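Local coordinates for bumblebee peptidoglycan recognition protein SA (Bombus, PDB 5XZ4) that probably recognises bacterial peptidoglycan in insect innate immunity, with a preference for the Dap-type over the Lys-type polymer, at residues S14-V19 with A52-I57. Sequence-based numbering, arbitrary orientation.
Sequences SEWTDV and AQAENI
Trp16 lays one face of its indole on Ala54 while the next residue, Thr17, hydrogen-bonds Glu55, so two neighbouring residues of the N-terminal segment of this PGRP fold, related to N-acetylmuramoyl-L-alanine amidases, dock on helix 47-64. Ala54 CB makes a CH-pi contact nearly over the ring face, 3.8 Å from the centroid of the six-membered ring of Trp16. At the benzo rim Trp16 CZ3 lies 3.4 Å from Ala54 O. Thr17 CG2 packs on the opposite face, leaving the ring between two methyl groups, and Trp16 NE1 donates to Glu84 O. With Thr17 OG1 anti to the backbone N (chi1 -175°), the hydroxyl faces the helix and donates to Glu55 OE1 at 2.8 Å. The Glu55 chain, bent at chi2, runs roughly perpendicular to that of Thr17, and the hydroxyl meets OE1 almost end-on to its C-O bond. The other oxygen, Glu55 OE2, forms a salt bridge with Arg58 and a hydrogen bond to a bound Tris molecule, probably from the crystallisation liquor. Thr17 OG1 also closes an ST turn, accepting from Val19 N at 3.1 Å with an N-H...O angle of 171°. A valine here would probably leave Glu55 OE1 without this donor and Val19 N without its acceptor, with a methyl set against the carboxylate. Water 1 accepts from Asp18 N at 3.0 Å and donates weakly to Glu55 OE1.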
loop_
_atom_site.group_PDB
_atom_site.type_symbol
_atom_site.label_atom_id
_atom_site.label_comp_id
_atom_site.label_asym_id
_atom_site.label_seq_id
_atom_site.Cartn_x
_atom_site.Cartn_y
_atom_site.Cartn_z
ATOM N N SER A 14 2.962 0.880 -15.358
ATOM C CA SER A 14 2.648 0.642 -16.783
ATOM C C SER A 14 2.658 -0.852 -17.131
ATOM O O SER A 14 2.220 -1.250 -18.211
ATOM C CB SER A 14 3.599 1.420 -17.688
ATOM O OG SER A 14 4.936 0.942 -17.564
ATOM N N GLU A 15 3.154 -1.686 -16.226
ATOM C CA GLU A 15 3.138 -3.126 -16.442
ATOM C C GLU A 15 1.781 -3.754 -16.119
ATOM O O GLU A 15 1.509 -4.893 -16.526
ATOM C CB GLU A 15 4.230 -3.818 -15.625
ATOM C CG GLU A 15 5.654 -3.273 -15.807
ATOM C CD GLU A 15 6.696 -4.098 -15.073
ATOM O OE1 GLU A 15 7.498 -3.507 -14.315
ATOM O OE2 GLU A 15 6.715 -5.332 -15.250
ATOM N N TRP A 16 0.930 -3.035 -15.370
ATOM C CA TRP A 16 -0.405 -3.556 -15.037
ATOM C C TRP A 16 -1.593 -2.759 -15.569
ATOM O O TRP A 16 -2.711 -3.254 -15.503
ATOM C CB TRP A 16 -0.557 -3.877 -13.523
ATOM C CG TRP A 16 -0.386 -2.715 -12.579
ATOM C CD1 TRP A 16 0.749 -2.399 -11.851
ATOM C CD2 TRP A 16 -1.383 -1.750 -12.206
ATOM N NE1 TRP A 16 0.506 -1.304 -11.061
ATOM C CE2 TRP A 16 -0.784 -0.871 -11.259
ATOM C CE3 TRP A 16 -2.736 -1.536 -12.566
ATOM C CZ2 TRP A 16 -1.473 0.214 -10.696
ATOM C CZ3 TRP A 16 -3.438 -0.458 -11.988
ATOM C CH2 TRP A 16 -2.790 0.421 -11.070
ATOM N N THR A 17 -1.351 -1.561 -16.091
ATOM C CA THR A 17 -2.415 -0.745 -16.710
ATOM C C THR A 17 -1.911 0.043 -17.897
ATOM O O THR A 17 -0.721 0.438 -17.945
ATOM C CB THR A 17 -3.120 0.201 -15.695
ATOM O OG1 THR A 17 -4.213 0.876 -16.324
ATOM C CG2 THR A 17 -2.171 1.267 -15.166
ATOM N N ASP A 18 -2.817 0.274 -18.847
ATOM C CA ASP A 18 -2.582 1.174 -19.980
ATOM C C ASP A 18 -3.170 2.568 -19.825
ATOM O O ASP A 18 -3.021 3.398 -20.728
ATOM C CB ASP A 18 -3.078 0.539 -21.292
ATOM C CG ASP A 18 -2.314 -0.727 -21.636
ATOM O OD1 ASP A 18 -1.235 -1.032 -21.060
ATOM O OD2 ASP A 18 -2.808 -1.496 -22.472
ATOM N N VAL A 19 -3.860 2.830 -18.705
ATOM C CA VAL A 19 -4.504 4.124 -18.501
ATOM C C VAL A 19 -3.572 5.040 -17.717
ATOM O O VAL A 19 -3.211 4.729 -16.590
ATOM C CB VAL A 19 -5.863 3.977 -17.768
ATOM C CG1 VAL A 19 -6.513 5.338 -17.498
ATOM C CG2 VAL A 19 -6.792 3.040 -18.547
ATOM N N ALA A 52 -5.172 -7.965 -12.718
ATOM C CA ALA A 52 -6.594 -7.651 -12.911
ATOM C C ALA A 52 -7.178 -6.899 -11.723
ATOM O O ALA A 52 -7.963 -5.951 -11.892
ATOM C CB ALA A 52 -7.396 -8.916 -13.184
ATOM N N GLN A 53 -6.811 -7.317 -10.506
ATOM C CA GLN A 53 -7.314 -6.599 -9.340
ATOM C C GLN A 53 -6.828 -5.167 -9.307
ATOM O O GLN A 53 -7.601 -4.251 -9.023
ATOM C CB GLN A 53 -6.962 -7.298 -8.025
ATOM C CG GLN A 53 -7.890 -8.409 -7.604
ATOM C CD GLN A 53 -9.251 -7.894 -7.142
ATOM O OE1 GLN A 53 -9.521 -6.690 -7.111
ATOM N NE2 GLN A 53 -10.079 -8.797 -6.750
ATOM N N ALA A 54 -5.520 -4.969 -9.541
ATOM C CA ALA A 54 -4.956 -3.617 -9.559
ATOM C C ALA A 54 -5.660 -2.710 -10.574
ATOM O O ALA A 54 -6.075 -1.603 -10.263
ATOM C CB ALA A 54 -3.453 -3.701 -9.824
ATOM N N GLU A 55 -5.836 -3.243 -11.786
ATOM C CA GLU A 55 -6.506 -2.493 -12.852
ATOM C C GLU A 55 -7.963 -2.118 -12.471
ATOM O O GLU A 55 -8.391 -0.994 -12.738
ATOM C CB GLU A 55 -6.448 -3.304 -14.170
ATOM C CG GLU A 55 -7.439 -2.894 -15.277
ATOM C CD GLU A 55 -7.357 -1.442 -15.733
ATOM O OE1 GLU A 55 -6.289 -0.789 -15.555
ATOM O OE2 GLU A 55 -8.406 -0.943 -16.267
ATOM N N ASN A 56 -8.693 -3.052 -11.866
ATOM C CA ASN A 56 -10.066 -2.750 -11.452
ATOM C C ASN A 56 -10.226 -1.812 -10.253
ATOM O O ASN A 56 -11.162 -1.007 -10.235
ATOM C CB ASN A 56 -10.834 -4.035 -11.349
ATOM C CG ASN A 56 -11.229 -4.527 -12.739
ATOM O OD1 ASN A 56 -12.237 -4.073 -13.294
ATOM N ND2 ASN A 56 -10.352 -5.308 -13.364
ATOM N N ILE A 57 -9.264 -1.834 -9.326
ATOM C CA ILE A 57 -9.266 -0.818 -8.275
ATOM C C ILE A 57 -8.948 0.562 -8.873
ATOM O O ILE A 57 -9.637 1.553 -8.572
ATOM C CB ILE A 57 -8.259 -1.176 -7.158
ATOM C CG1 ILE A 57 -8.672 -2.496 -6.487
ATOM C CG2 ILE A 57 -8.202 -0.040 -6.133
ATOM C CD1 ILE A 57 -7.582 -3.173 -5.650
HETATM O O HOH W 1 -5.519 -0.926 -18.803
#